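Local atomic coordinates of Exo-arabinanase (Penicillium chrysogenum, PDB entry 3A72), a protein that probably hydrolyses arabinan from its chain ends, as an exo-acting alpha-L-arabinanase, and holds arabinobiose in its ligand pocket. Residues A[27-32]-A[98-103]. Sequence-based numbering, arbitrary orientation.
Sequences RNEQLP and GTLLLA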
loop_
_atom_site.group_PDB
_atom_site.type_symbol
_atom_site.label_atom_id
_atom_site.label_comp_id
_atom_site.label_asym_id
_atom_site.label_seq_id
_atom_site.Cartn_x
_atom_site.Cartn_y
_atom_site.Cartn_z
ATOM N N ARG A 27 1.610 5.772 -3.247
ATOM C CA ARG A 27 2.050 5.488 -1.869
ATOM C C ARG A 27 2.703 6.762 -1.343
ATOM O O ARG A 27 3.231 7.579 -2.075
ATOM C CB ARG A 27 2.966 4.269 -1.780
ATOM C CG ARG A 27 2.239 2.947 -2.061
ATOM C CD ARG A 27 1.309 2.588 -0.928
ATOM N NE ARG A 27 0.651 1.288 -1.074
ATOM C CZ ARG A 27 -0.568 1.108 -1.616
ATOM N NH1 ARG A 27 -1.258 2.093 -2.137
ATOM N NH2 ARG A 27 -1.073 -0.120 -1.599
ATOM N N ASN A 28 2.732 6.882 0.002
ATOM C CA ASN A 28 3.279 8.064 0.620
ATOM C C ASN A 28 3.860 7.704 1.988
ATOM O O ASN A 28 3.658 6.603 2.517
ATOM C CB ASN A 28 2.230 9.177 0.655
ATOM C CG ASN A 28 1.007 8.712 1.361
ATOM O OD1 ASN A 28 1.002 8.316 2.527
ATOM N ND2 ASN A 28 -0.124 8.694 0.744
ATOM N N GLU A 29 4.568 8.650 2.556
ATOM C CA GLU A 29 5.085 8.536 3.917
ATOM C C GLU A 29 5.132 9.930 4.527
ATOM O O GLU A 29 5.302 10.906 3.811
ATOM C CB GLU A 29 6.458 7.857 3.957
ATOM C CG GLU A 29 7.107 7.609 5.298
ATOM C CD GLU A 29 6.267 6.760 6.219
ATOM O OE1 GLU A 29 6.578 5.601 6.634
ATOM O OE2 GLU A 29 5.254 7.338 6.665
ATOM N N GLN A 30 5.016 10.009 5.840
ATOM C CA GLN A 30 5.266 11.234 6.584
ATOM C C GLN A 30 6.520 10.970 7.434
ATOM O O GLN A 30 6.575 10.022 8.199
ATOM C CB GLN A 30 4.088 11.644 7.469
ATOM C CG GLN A 30 4.411 12.946 8.161
ATOM C CD GLN A 30 3.277 13.468 9.000
ATOM O OE1 GLN A 30 2.568 12.734 9.708
ATOM N NE2 GLN A 30 3.051 14.785 8.941
ATOM N N LEU A 31 7.511 11.823 7.261
ATOM C CA LEU A 31 8.749 11.718 8.013
ATOM C C LEU A 31 8.526 12.295 9.408
ATOM O O LEU A 31 7.571 13.053 9.651
ATOM C CB LEU A 31 9.861 12.452 7.285
ATOM C CG LEU A 31 10.109 12.014 5.861
ATOM C CD1 LEU A 31 11.396 12.677 5.382
ATOM C CD2 LEU A 31 10.200 10.499 5.707
ATOM N N PRO A 32 9.356 11.961 10.384
ATOM C CA PRO A 32 9.133 12.472 11.770
ATOM C C PRO A 32 9.025 13.997 11.865
ATOM O O PRO A 32 8.216 14.439 12.711
ATOM C CB PRO A 32 10.355 11.934 12.534
ATOM C CG PRO A 32 10.560 10.588 11.840
ATOM C CD PRO A 32 10.389 10.913 10.366
ATOM N N GLY A 98 14.454 6.027 11.497
ATOM C CA GLY A 98 14.434 7.128 10.555
ATOM C C GLY A 98 15.071 6.840 9.239
ATOM O O GLY A 98 14.956 7.651 8.290
ATOM N N THR A 99 15.765 5.697 9.087
ATOM C CA THR A 99 16.099 5.238 7.755
ATOM C C THR A 99 14.817 5.194 6.931
ATOM O O THR A 99 13.808 4.671 7.385
ATOM C CB THR A 99 16.704 3.832 7.814
ATOM O OG1 THR A 99 17.942 3.847 8.557
ATOM C CG2 THR A 99 17.003 3.298 6.427
ATOM N N LEU A 100 14.833 5.700 5.714
ATOM C CA LEU A 100 13.702 5.707 4.833
ATOM C C LEU A 100 13.852 4.583 3.825
ATOM O O LEU A 100 14.858 4.538 3.108
ATOM C CB LEU A 100 13.560 7.045 4.140
ATOM C CG LEU A 100 12.389 7.134 3.142
ATOM C CD1 LEU A 100 11.023 7.026 3.808
ATOM C CD2 LEU A 100 12.515 8.443 2.361
ATOM N N LEU A 101 12.894 3.685 3.776
ATOM C CA LEU A 101 12.923 2.541 2.895
ATOM C C LEU A 101 11.928 2.713 1.745
ATOM O O LEU A 101 10.858 3.301 1.900
ATOM C CB LEU A 101 12.591 1.260 3.641
ATOM C CG LEU A 101 13.485 0.972 4.841
ATOM C CD1 LEU A 101 13.010 -0.262 5.587
ATOM C CD2 LEU A 101 14.940 0.806 4.382
ATOM N N LEU A 102 12.294 2.136 0.617
ATOM C CA LEU A 102 11.368 1.924 -0.491
ATOM C C LEU A 102 11.458 0.451 -0.862
ATOM O O LEU A 102 12.574 -0.042 -1.168
ATOM C CB LEU A 102 11.623 2.814 -1.708
ATOM C CG LEU A 102 10.649 2.562 -2.864
ATOM C CD1 LEU A 102 10.273 3.812 -3.594
ATOM C CD2 LEU A 102 11.188 1.545 -3.865
ATOM N N ALA A 103 10.329 -0.241 -0.868
ATOM C CA ALA A 103 10.219 -1.542 -1.501
ATOM C C ALA A 103 9.437 -1.370 -2.793
ATOM O O ALA A 103 8.544 -0.530 -2.885
ATOM C CB ALA A 103 9.549 -2.549 -0.612
#
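L100 reaches across to E29 and L31 through a single methyl, and this forms part of the packing between two neighbouring blades, each a four-stranded antiparallel sheet, of a six-bladed beta-propeller. Along 98-103, G98 comes first, in the loop that leads into strand 100-106. At its backbone angles, with phi positive at 90°, a beta carbon would run into the carbonyl oxygen of the preceding residue, so glycine suits this place, near the ring of P32. L100 opens strand 100-106 and points toward 27-32. With CG set opposite the backbone N (chi1 178°), the branch is carried toward that segment, and the forked end of leucine lets one methyl meet two partners. CD1 lies 4.0 Å from L31 CD2. The two leucines cross at nearly a right angle, branch against branch, and L37 and W128 add to the apolar surroundings of L100. The same CD1 sits 4.2 Å from CG of E29, touching the aliphatic part of an acidic residue. The carboxylate is turned to polar partners: OE2 takes the backbone N-H of Q30 in its own strand (N to OE2 2.8 Å) on its anti lone pair and pairs with R319, while OE1 accepts from S87 N on the adjacent blade. No hydrogen bond joins 27-32 to 98-103, which implies that what they share directly is apolar packing, while E29 OE1 to S87 N supplies a polar tie between the blades.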